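Side-chain contacts in dermonecrotic toxin (Pasteurella multocida, PDB 2EBF), which is a dermonecrotic toxin and potent mitogen that induces bone resorption and is associated with the severe progressive form of atrophic rhinitis in pigs: residues A[288-291]-A[292-296]; A[267-270]-A[271-275]; A[718-721]-A[722-726]; A[610-613]-A[614-617]; A[118-121]-A[122-126]. One frame throughout, in Å; residues are numbered along the deposited sequence.

Interaction 1: A[288-291]-A[292-296]; sequences YPFT and FFSML
Ser294 folds back onto Phe290 in a largely buried contact between side chains four residues apart, in the opening turns of helix 288-300, within the C2 part of the toxin's C-terminal region. Ser294 OG donates to Phe290 O over 2.6 Å and lies 3.5 Å above the plane of the Phe290 ring, over its centre. The ring is brought there because CG stands anti to the backbone N (chi1 -178°), which leans it over the following turn. Phe290 O thus accepts twice, from Ser294 N at 2.7 Å and from the hydroxyl, the two donors arriving from opposite faces of the carbonyl plane. The hydroxyl comes in well above that plane, 42° out of it, and is not on a lone pair.

One residue further on, Met295 has CG wedged between its own backbone N and carbonyl carbon (chi1 57°). This places Met295 CG 3.3 Å from Thr291 O, the atom that already accepts Met295 N at 3.1 Å. Thr291 OG1, beside its backbone N, is hydrogen-bonded to Leu287 O and to Tyr226 OH. On another side of the helix Leu296 CG lies over the rim of one Phe292 ring face.

Met295 packs against Leu238 and Leu241 of helix 234-248, and Phe292 reaches Leu242 and Leu261. Together these contacts describe a largely buried helix turn with a serine at its less buried side, its hydroxyl returned to the carbonyl one turn back in the familiar intrahelical serine-to-carbonyl hydrogen bond.

Interaction 2: A[267-270]-A[271-275]; sequences YEEM and FYSIS
Ser273 has OG between its backbone N and carbonyl carbon (chi1 61°), a torsion that swings the hydroxyl back along the short helix 267-273 to Glu269 O. The result is an intrahelical serine-to-carbonyl hydrogen bond, 2.7 Å from Ser273 OG to Glu269 O. The backbone hydrogen bonds of the same turn are less regular. Ser273 N bonds only weakly to Glu269 O and also donates to Met270 O at 3.3 Å, approaching that carbonyl from far above its plane (70°). Met270 O also receives Ile274 N, weakly, so that an i to i+3 bond stands beside an i to i+4 bond on one carbonyl, and the hydroxyl supplements the weak bond of Ser273 N to Glu269 O.

On another flank the neighbouring rings of Phe271 and Tyr272, both within 271-275, meet with Phe271 CD2 3.7 Å above the plane of the Tyr272 ring, over its centre. Glu268 O sits at the edge of the tyrosine ring, 3.4 Å from Tyr272 CD1.

The polar ends have partners outside the helix: Tyr272 OH is hydrogen-bonded to Ser466 O, Glu268 OE2 to Asn465 N, and Glu269 OE1 to His265 ND1. These bonds tie the helix to the loop around 465-466 and to the residues just before it, while Ser273 also touches Ala429 and Met430 of helix 425-434. Ile274 packs on Pro289 and Phe290 of helix 288-300, and within its own turn Ile274 CD1 lies 4.1 Å from Met270 CB.

Interaction 3: A[718-721]-A[722-726]; sequences FVEY and VSKTG
An inverse gamma turn centred on Tyr721 follows strand 717-720 of the antiparallel sheet in the C3 part of the toxin, and a salt bridge between Glu720 and Lys724 spans it on the surface. The turn is closed by a weak bond from Val722 N to Glu720 O, 2.9 Å long. Beyond it the chain runs on until Lys724 can point back at the strand.

The lysine is extended as far as CE and then bends at its last torsion (chi4 -71°), a kink that directs the ammonium group to the glutamate. Lys724 NZ meets Glu720 OE2 at 2.8 Å, coming from above the carboxylate plane, 47° out of it. The two side chains cross at about a right angle, and Lys724 CE passes 4.2 Å from Glu720 CB. Lys724 has a second partner, a cation-pi contact with Phe732.

Tyr721 itself leads elsewhere, its OH hydrogen-bonded to Asp702 OD1, with Val719 CG1 lying over the rim of one ring face. Further along, Thr725 OG1 is hydrogen-bonded to the backbone O of Asp627, one of the residues lining the phosphonate pocket; the Lys724 side chain remains about 12 Å from that ligand. The other oxygen of the bridging carboxylate, Glu720 OE1, lies in the plane of the Phe718 ring, at its edge.

Interaction 4: A[610-613]-A[614-617]; sequences KNDV and KMNS
Asp612 and Val613 bear most of this contact with Lys614 and the turn beyond, at the start of helix 613-617, where the chain has just left helix 596-610. Asp612 is the N-cap. With CG anti to its backbone N (chi1 -173°), the carboxylate reaches forward over the first turn, and Asp612 OD1 accepts Met615 N at 2.9 Å on its anti side, close to the carboxylate plane. Lys614 flanks the cap with its aliphatic base, CB lying 3.5 Å from Asp612 OD1. The second oxygen, OD2, forms a salt bridge with Arg636 of helix 629-639.

The backbone carbonyl of Asp612 is gripped twice by Asn616, through its N and, at 2.7 Å, through Asn616 ND2. The same amide nitrogen also donates to Lys610 O at 2.9 Å. Both side-chain bonds are nearly straight, about 170°, and both acceptors lie in the amide plane, although ND2 meets each carbonyl from above its own plane. This fixes the rotation of the amide as it links the end of one helix to the start of the next.

Val613 contributes its carbonyl: O accepts Ser617 N at 3.0 Å and a hydrogen bond from a water whose oxygen lies 2.6 Å from Val613 O, and that water is also hydrogen-bonded to Ser617 OG. Shared between an N-terminal helix turn and an arginine, the Asp612 carboxylate is probably stabilised in its charged form.

Interaction 5: A[118-121]-A[122-126]; sequences FREL and RTQLE
Arg122 lies alongside Arg119, three residues back on helix 115-129, with both side chains pointing the same way. A bend at chi3 (54°) brings the Arg122 guanidinium to its neighbour, with NH2 3.8 Å from Arg119 CG and the two guanidinium planes 52° apart. The like charges are gathered round carboxylates: Glu106 forms salt bridges with Arg119 NE and Arg122 NH1, and Asp103 takes Arg122 NH1 as well. A water in the plane of the Arg122 guanidinium, at its edge, accepts from Arg122 NE at 3.0 Å and donates to Arg119 O at 2.7 Å.

Thr123 follows, its N bonded to that same Arg119 O; Thr123 OG1 lies 3.1 Å from Arg119 O, but the hydroxyl's acceptor is not settled. Gln124 comes next and crosses Glu120 at about a right angle; its stem packs closely, Gln124 CG sitting 3.6 Å from Glu120 OE1. Leu125 faces the interior, where CD1 lies 4.4 Å from Leu121 CG and the side chain continues onto Met95, Leu98 and Met99 of helix 88-108.

The Arg122 side chain is about 5 Å from a bound glucose, and Asp103 lines a glycan pocket. Leu121 and Leu125 are buried, while on another flank Arg119 and Arg122 form salt bridges to helix 88-108, a pattern consistent with an amphipathic helix of the helical membrane localization domain.

In the fold
Interactions 1 and 2 hold consecutive helices of the C2 part and touch directly: Phe293 rests on Met270, and Phe290 packs against Ile274 and Ser275. Both are buried, and in both a serine hydroxyl serves a backbone carbonyl among aromatic neighbours. Interactions 3 and 4 belong to the C3 part, with centres about 23 Å apart and no contact between them. Interaction 3 is a surface salt bridge across a turn, while interaction 4, partly buried, relies on a capping carboxylate and an amide nitrogen that donates two hydrogen bonds. Interaction 5, in the membrane localization domain, is also partly buried, combining a leucine pair with arginines held by acids and water.

Interaction 1: A[288-291]-A[292-296]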
# COMPACT_ATOMS: atom_id res chain seq x y z
N TYR A 288 7.72 32.70 19.91
CA TYR A 288 6.79 33.06 18.83
C TYR A 288 6.24 31.90 17.98
O TYR A 288 5.04 31.88 17.69
CB TYR A 288 7.37 34.15 17.93
CG TYR A 288 8.12 35.24 18.67
CD1 TYR A 288 7.63 35.77 19.87
CD2 TYR A 288 9.32 35.75 18.18
CE1 TYR A 288 8.32 36.76 20.56
CE2 TYR A 288 10.01 36.75 18.85
CZ TYR A 288 9.51 37.25 20.04
OH TYR A 288 10.21 38.24 20.72
N PRO A 289 7.11 30.94 17.57
CA PRO A 289 6.57 29.83 16.79
C PRO A 289 5.63 28.98 17.64
O PRO A 289 4.62 28.49 17.13
CB PRO A 289 7.82 29.02 16.41
CG PRO A 289 8.97 29.94 16.63
CD PRO A 289 8.56 30.80 17.78
N PHE A 290 5.97 28.82 18.91
CA PHE A 290 5.17 28.05 19.85
C PHE A 290 3.80 28.70 20.07
O PHE A 290 2.78 28.00 20.09
CB PHE A 290 5.93 27.84 21.17
CG PHE A 290 5.18 27.01 22.19
CD1 PHE A 290 4.69 27.60 23.35
CD2 PHE A 290 4.97 25.65 21.99
CE1 PHE A 290 3.99 26.84 24.30
CE2 PHE A 290 4.28 24.88 22.92
CZ PHE A 290 3.79 25.48 24.08
N THR A 291 3.79 30.02 20.22
CA THR A 291 2.55 30.79 20.33
C THR A 291 1.69 30.58 19.09
O THR A 291 0.50 30.26 19.19
CB THR A 291 2.85 32.30 20.53
OG1 THR A 291 3.71 32.48 21.66
CG2 THR A 291 1.55 33.09 20.75
N PHE A 292 2.31 30.74 17.92
CA PHE A 292 1.66 30.54 16.63
C PHE A 292 1.02 29.15 16.51
O PHE A 292 -0.14 29.02 16.12
CB PHE A 292 2.66 30.78 15.50
CG PHE A 292 2.15 30.40 14.13
CD1 PHE A 292 1.41 31.31 13.38
CD2 PHE A 292 2.42 29.14 13.60
CE1 PHE A 292 0.93 30.97 12.11
CE2 PHE A 292 1.95 28.78 12.33
CZ PHE A 292 1.20 29.70 11.59
N PHE A 293 1.79 28.12 16.87
CA PHE A 293 1.34 26.73 16.77
C PHE A 293 0.31 26.39 17.84
O PHE A 293 -0.64 25.65 17.58
CB PHE A 293 2.55 25.78 16.84
CG PHE A 293 2.24 24.35 16.49
CD1 PHE A 293 2.50 23.33 17.40
CD2 PHE A 293 1.69 24.01 15.24
CE1 PHE A 293 2.23 21.99 17.08
CE2 PHE A 293 1.41 22.68 14.92
CZ PHE A 293 1.67 21.67 15.84
N SER A 294 0.50 26.94 19.04
CA SER A 294 -0.43 26.73 20.15
C SER A 294 -1.85 27.21 19.84
O SER A 294 -2.82 26.55 20.23
CB SER A 294 0.08 27.44 21.42
OG SER A 294 1.26 26.83 21.89
N MET A 295 -1.97 28.33 19.14
CA MET A 295 -3.29 28.84 18.78
C MET A 295 -3.87 28.17 17.55
O MET A 295 -5.09 28.07 17.44
CB MET A 295 -3.35 30.37 18.68
CG MET A 295 -2.39 31.05 17.73
SD MET A 295 -2.40 32.80 18.20
CE MET A 295 -1.16 33.48 17.11
N LEU A 296 -3.02 27.71 16.63
CA LEU A 296 -3.48 26.81 15.56
C LEU A 296 -4.20 25.61 16.16
O LEU A 296 -5.29 25.25 15.72
CB LEU A 296 -2.33 26.32 14.70
CG LEU A 296 -1.80 27.16 13.54
CD1 LEU A 296 -0.75 26.34 12.80
CD2 LEU A 296 -2.91 27.57 12.58

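Interaction 2: A[267-270]-A[271-275]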
# COMPACT_ATOMS: atom_id res chain seq x y z
N TYR A 267 2.03 19.56 9.51
CA TYR A 267 1.66 19.37 10.91
C TYR A 267 2.79 18.73 11.71
O TYR A 267 3.17 19.23 12.77
CB TYR A 267 0.40 18.50 10.99
CG TYR A 267 -0.01 18.14 12.39
CD1 TYR A 267 -0.29 16.82 12.73
CD2 TYR A 267 -0.14 19.11 13.38
CE1 TYR A 267 -0.68 16.48 14.02
CE2 TYR A 267 -0.53 18.78 14.66
CZ TYR A 267 -0.80 17.47 14.98
OH TYR A 267 -1.18 17.16 16.27
N GLU A 268 3.33 17.63 11.19
CA GLU A 268 4.34 16.84 11.89
C GLU A 268 5.68 17.56 11.98
O GLU A 268 6.39 17.44 12.99
CB GLU A 268 4.52 15.48 11.22
CG GLU A 268 3.31 14.56 11.35
CD GLU A 268 2.39 14.62 10.14
OE1 GLU A 268 2.56 15.51 9.28
OE2 GLU A 268 1.49 13.75 10.05
N GLU A 269 6.03 18.30 10.93
CA GLU A 269 7.23 19.11 10.95
C GLU A 269 7.17 20.13 12.08
O GLU A 269 8.13 20.29 12.86
CB GLU A 269 7.42 19.83 9.62
CG GLU A 269 8.55 20.85 9.65
CD GLU A 269 8.68 21.64 8.37
OE1 GLU A 269 9.44 22.63 8.37
OE2 GLU A 269 8.03 21.28 7.37
N MET A 270 6.04 20.83 12.18
CA MET A 270 5.85 21.82 13.23
C MET A 270 5.85 21.19 14.62
O MET A 270 6.49 21.71 15.54
CB MET A 270 4.56 22.59 13.00
CG MET A 270 4.59 23.43 11.76
SD MET A 270 3.21 24.57 11.75
CE MET A 270 3.57 25.51 10.28
N PHE A 271 5.16 20.06 14.77
CA PHE A 271 5.05 19.39 16.06
C PHE A 271 6.40 18.99 16.65
O PHE A 271 6.61 19.10 17.86
CB PHE A 271 4.16 18.15 15.95
CG PHE A 271 3.97 17.42 17.25
CD1 PHE A 271 2.90 17.71 18.09
CD2 PHE A 271 4.87 16.43 17.64
CE1 PHE A 271 2.73 17.04 19.29
CE2 PHE A 271 4.71 15.75 18.84
CZ PHE A 271 3.63 16.05 19.67
N TYR A 272 7.31 18.52 15.80
CA TYR A 272 8.61 18.03 16.26
C TYR A 272 9.70 19.11 16.33
O TYR A 272 10.76 18.87 16.89
CB TYR A 272 9.07 16.81 15.43
CG TYR A 272 8.36 15.54 15.84
CD1 TYR A 272 7.42 14.92 15.00
CD2 TYR A 272 8.59 14.98 17.10
CE1 TYR A 272 6.76 13.76 15.40
CE2 TYR A 272 7.93 13.82 17.50
CZ TYR A 272 7.02 13.22 16.66
OH TYR A 272 6.39 12.07 17.08
N SER A 273 9.41 20.28 15.78
CA SER A 273 10.34 21.40 15.83
C SER A 273 9.85 22.56 16.72
O SER A 273 10.60 23.51 16.96
CB SER A 273 10.68 21.91 14.42
OG SER A 273 9.53 22.37 13.74
N ILE A 274 8.62 22.47 17.22
CA ILE A 274 8.04 23.55 18.04
C ILE A 274 7.45 23.03 19.36
O ILE A 274 6.47 22.28 19.37
CB ILE A 274 6.99 24.37 17.24
CG1 ILE A 274 7.63 25.04 16.02
CG2 ILE A 274 6.32 25.41 18.13
CD1 ILE A 274 6.65 25.51 14.96
N SER A 275 8.08 23.43 20.47
CA SER A 275 7.64 23.05 21.82
C SER A 275 8.37 23.90 22.87
O SER A 275 9.26 24.68 22.50
CB SER A 275 7.90 21.56 22.08
OG SER A 275 9.25 21.36 22.48

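Interaction 3: A[718-721]-A[722-726]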
# COMPACT_ATOMS: atom_id res chain seq x y z
N PHE A 718 -11.02 -20.63 -15.86
CA PHE A 718 -10.56 -20.92 -14.51
C PHE A 718 -9.83 -22.27 -14.48
O PHE A 718 -10.32 -23.26 -15.02
CB PHE A 718 -11.77 -20.99 -13.58
CG PHE A 718 -11.43 -21.22 -12.17
CD1 PHE A 718 -10.82 -20.23 -11.40
CD2 PHE A 718 -11.79 -22.43 -11.56
CE1 PHE A 718 -10.54 -20.45 -10.06
CE2 PHE A 718 -11.51 -22.66 -10.23
CZ PHE A 718 -10.89 -21.67 -9.47
N VAL A 719 -8.68 -22.29 -13.82
CA VAL A 719 -7.84 -23.50 -13.75
C VAL A 719 -7.78 -24.01 -12.31
O VAL A 719 -7.61 -23.23 -11.36
CB VAL A 719 -6.42 -23.22 -14.30
CG1 VAL A 719 -5.49 -24.44 -14.17
CG2 VAL A 719 -6.50 -22.80 -15.77
N GLU A 720 -7.97 -25.31 -12.14
CA GLU A 720 -7.61 -25.97 -10.89
C GLU A 720 -6.53 -27.00 -11.20
O GLU A 720 -6.64 -27.76 -12.16
CB GLU A 720 -8.81 -26.66 -10.25
CG GLU A 720 -9.74 -25.70 -9.51
CD GLU A 720 -10.89 -26.42 -8.80
OE1 GLU A 720 -11.92 -25.75 -8.48
OE2 GLU A 720 -10.77 -27.64 -8.56
N TYR A 721 -5.50 -27.04 -10.36
CA TYR A 721 -4.34 -27.91 -10.59
C TYR A 721 -4.52 -29.34 -10.06
O TYR A 721 -3.71 -29.84 -9.26
CB TYR A 721 -3.08 -27.22 -10.05
CG TYR A 721 -2.82 -25.91 -10.77
CD1 TYR A 721 -2.14 -25.88 -11.98
CD2 TYR A 721 -3.30 -24.70 -10.25
CE1 TYR A 721 -1.92 -24.67 -12.66
CE2 TYR A 721 -3.08 -23.49 -10.92
CZ TYR A 721 -2.39 -23.48 -12.12
OH TYR A 721 -2.17 -22.28 -12.78
N VAL A 722 -5.59 -29.99 -10.54
CA VAL A 722 -5.87 -31.41 -10.31
C VAL A 722 -6.69 -31.92 -11.48
O VAL A 722 -7.55 -31.22 -11.99
CB VAL A 722 -6.75 -31.61 -9.08
CG1 VAL A 722 -6.64 -33.04 -8.58
CG2 VAL A 722 -6.33 -30.65 -8.00
N SER A 723 -6.44 -33.16 -11.90
CA SER A 723 -7.26 -33.80 -12.94
C SER A 723 -8.59 -34.25 -12.35
O SER A 723 -8.69 -34.51 -11.15
CB SER A 723 -6.50 -34.98 -13.57
OG SER A 723 -6.28 -36.01 -12.60
N LYS A 724 -9.62 -34.34 -13.19
CA LYS A 724 -10.97 -34.61 -12.72
C LYS A 724 -11.63 -35.63 -13.63
O LYS A 724 -11.32 -35.71 -14.81
CB LYS A 724 -11.80 -33.33 -12.72
CG LYS A 724 -11.40 -32.31 -11.66
CD LYS A 724 -11.99 -30.95 -12.03
CE LYS A 724 -11.37 -29.82 -11.22
NZ LYS A 724 -11.82 -29.89 -9.81
N THR A 725 -12.55 -36.40 -13.06
CA THR A 725 -13.33 -37.33 -13.85
C THR A 725 -14.76 -37.42 -13.29
O THR A 725 -15.03 -36.96 -12.17
CB THR A 725 -12.64 -38.73 -13.91
OG1 THR A 725 -13.17 -39.48 -15.01
CG2 THR A 725 -12.87 -39.48 -12.60
N GLY A 726 -15.68 -37.99 -14.07
CA GLY A 726 -17.06 -38.20 -13.61
C GLY A 726 -17.75 -36.88 -13.29
O GLY A 726 -17.55 -35.89 -13.99

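Interaction 4: A[610-613]-A[614-617]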
# COMPACT_ATOMS: atom_id res chain seq x y z
N LYS A 610 5.00 -39.87 -26.47
CA LYS A 610 4.33 -39.70 -27.76
C LYS A 610 4.45 -40.95 -28.63
O LYS A 610 3.59 -41.21 -29.47
CB LYS A 610 4.90 -38.48 -28.49
CG LYS A 610 4.50 -37.18 -27.85
CD LYS A 610 5.09 -35.99 -28.57
CE LYS A 610 4.33 -34.73 -28.19
NZ LYS A 610 5.26 -33.57 -28.05
N ASN A 611 5.52 -41.72 -28.41
CA ASN A 611 5.75 -42.96 -29.13
C ASN A 611 5.39 -44.22 -28.34
O ASN A 611 5.83 -45.32 -28.69
CB ASN A 611 7.19 -43.04 -29.64
CG ASN A 611 7.43 -42.11 -30.80
OD1 ASN A 611 6.93 -42.34 -31.90
ND2 ASN A 611 8.19 -41.05 -30.56
N ASP A 612 4.58 -44.08 -27.30
CA ASP A 612 4.13 -45.25 -26.55
C ASP A 612 2.86 -45.82 -27.18
O ASP A 612 1.89 -45.10 -27.40
CB ASP A 612 3.91 -44.90 -25.08
CG ASP A 612 3.60 -46.13 -24.24
OD1 ASP A 612 2.42 -46.33 -23.92
OD2 ASP A 612 4.53 -46.91 -23.96
N VAL A 613 2.88 -47.12 -27.48
CA VAL A 613 1.75 -47.79 -28.13
C VAL A 613 0.48 -47.69 -27.27
O VAL A 613 -0.60 -47.37 -27.77
CB VAL A 613 2.06 -49.27 -28.45
CG1 VAL A 613 0.79 -50.03 -28.89
CG2 VAL A 613 3.14 -49.37 -29.52
N LYS A 614 0.62 -47.97 -25.98
CA LYS A 614 -0.52 -47.93 -25.09
C LYS A 614 -1.09 -46.51 -24.93
O LYS A 614 -2.31 -46.33 -24.94
CB LYS A 614 -0.20 -48.63 -23.76
CG LYS A 614 -0.13 -50.14 -23.94
CD LYS A 614 0.47 -50.88 -22.75
CE LYS A 614 0.44 -52.38 -23.02
NZ LYS A 614 0.96 -53.22 -21.89
N MET A 615 -0.21 -45.51 -24.83
CA MET A 615 -0.64 -44.10 -24.82
C MET A 615 -1.41 -43.71 -26.07
O MET A 615 -2.39 -42.97 -26.00
CB MET A 615 0.54 -43.15 -24.72
CG MET A 615 1.00 -42.88 -23.34
SD MET A 615 -0.29 -42.25 -22.23
CE MET A 615 0.81 -42.14 -20.83
N ASN A 616 -0.93 -44.19 -27.22
CA ASN A 616 -1.62 -43.90 -28.46
C ASN A 616 -2.96 -44.59 -28.57
O ASN A 616 -3.89 -44.04 -29.16
CB ASN A 616 -0.71 -44.17 -29.65
CG ASN A 616 0.28 -43.05 -29.86
OD1 ASN A 616 0.01 -42.10 -30.59
ND2 ASN A 616 1.42 -43.12 -29.17
N SER A 617 -3.08 -45.78 -27.99
CA SER A 617 -4.37 -46.47 -27.91
C SER A 617 -5.41 -45.66 -27.15
O SER A 617 -6.61 -45.81 -27.37
CB SER A 617 -4.22 -47.83 -27.22
OG SER A 617 -3.53 -48.74 -28.06
O HOH W 1 -1.68 -47.92 -30.10

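Interaction 5: A[118-121]-A[122-126]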
# COMPACT_ATOMS: atom_id res chain seq x y z
N PHE A 118 -31.30 13.57 -7.93
CA PHE A 118 -29.92 13.36 -7.47
C PHE A 118 -29.77 12.05 -6.69
O PHE A 118 -28.79 11.32 -6.86
CB PHE A 118 -29.43 14.56 -6.63
CG PHE A 118 -29.13 15.81 -7.44
CD1 PHE A 118 -28.60 16.94 -6.83
CD2 PHE A 118 -29.37 15.85 -8.82
CE1 PHE A 118 -28.33 18.10 -7.57
CE2 PHE A 118 -29.09 17.01 -9.56
CZ PHE A 118 -28.57 18.13 -8.93
N ARG A 119 -30.76 11.75 -5.86
CA ARG A 119 -30.76 10.50 -5.10
C ARG A 119 -30.86 9.28 -6.01
O ARG A 119 -30.20 8.26 -5.78
CB ARG A 119 -31.90 10.48 -4.08
CG ARG A 119 -31.69 11.46 -2.91
CD ARG A 119 -32.87 11.39 -1.94
NE ARG A 119 -32.57 12.10 -0.69
CZ ARG A 119 -33.29 13.09 -0.17
NH1 ARG A 119 -34.39 13.53 -0.78
NH2 ARG A 119 -32.91 13.64 0.97
N GLU A 120 -31.69 9.39 -7.05
CA GLU A 120 -31.81 8.30 -8.01
C GLU A 120 -30.49 8.09 -8.74
O GLU A 120 -30.03 6.96 -8.89
CB GLU A 120 -32.94 8.57 -9.01
CG GLU A 120 -32.87 7.69 -10.28
CD GLU A 120 -33.05 6.19 -10.02
OE1 GLU A 120 -32.79 5.36 -10.95
OE2 GLU A 120 -33.47 5.84 -8.89
N LEU A 121 -29.87 9.19 -9.16
CA LEU A 121 -28.56 9.13 -9.81
C LEU A 121 -27.50 8.51 -8.89
O LEU A 121 -26.70 7.70 -9.34
CB LEU A 121 -28.13 10.53 -10.25
CG LEU A 121 -26.75 10.68 -10.90
CD1 LEU A 121 -26.56 9.77 -12.12
CD2 LEU A 121 -26.50 12.13 -11.27
N ARG A 122 -27.50 8.91 -7.63
CA ARG A 122 -26.55 8.35 -6.66
C ARG A 122 -26.72 6.84 -6.52
O ARG A 122 -25.74 6.10 -6.49
CB ARG A 122 -26.68 9.04 -5.30
CG ARG A 122 -25.61 8.60 -4.30
CD ARG A 122 -25.67 9.41 -3.00
NE ARG A 122 -27.01 9.40 -2.40
CZ ARG A 122 -27.41 10.25 -1.46
NH1 ARG A 122 -26.59 11.17 -0.98
NH2 ARG A 122 -28.65 10.16 -0.98
N THR A 123 -27.97 6.38 -6.45
CA THR A 123 -28.25 4.94 -6.37
C THR A 123 -27.75 4.22 -7.64
O THR A 123 -27.20 3.13 -7.57
CB THR A 123 -29.74 4.68 -6.11
OG1 THR A 123 -30.12 5.33 -4.89
CG2 THR A 123 -30.03 3.20 -5.98
N GLN A 124 -27.93 4.86 -8.80
CA GLN A 124 -27.42 4.30 -10.07
C GLN A 124 -25.92 4.08 -10.05
O GLN A 124 -25.42 3.06 -10.55
CB GLN A 124 -27.77 5.19 -11.27
CG GLN A 124 -29.25 5.26 -11.60
CD GLN A 124 -29.59 6.32 -12.63
OE1 GLN A 124 -30.76 6.45 -13.01
NE2 GLN A 124 -28.60 7.08 -13.08
N LEU A 125 -25.21 5.05 -9.50
CA LEU A 125 -23.75 4.98 -9.42
C LEU A 125 -23.36 3.86 -8.46
O LEU A 125 -22.44 3.11 -8.73
CB LEU A 125 -23.16 6.31 -8.94
CG LEU A 125 -23.39 7.53 -9.86
CD1 LEU A 125 -23.17 8.81 -9.05
CD2 LEU A 125 -22.47 7.48 -11.06
N GLU A 126 -24.06 3.77 -7.34
CA GLU A 126 -23.78 2.68 -6.38
C GLU A 126 -23.95 1.31 -7.02
O GLU A 126 -23.11 0.42 -6.85
CB GLU A 126 -24.67 2.81 -5.16
CG GLU A 126 -24.37 3.98 -4.26
CD GLU A 126 -25.41 4.12 -3.17
OE1 GLU A 126 -26.33 3.27 -3.12
OE2 GLU A 126 -25.33 5.06 -2.36
O HOH W 2 -29.37 7.82 -3.22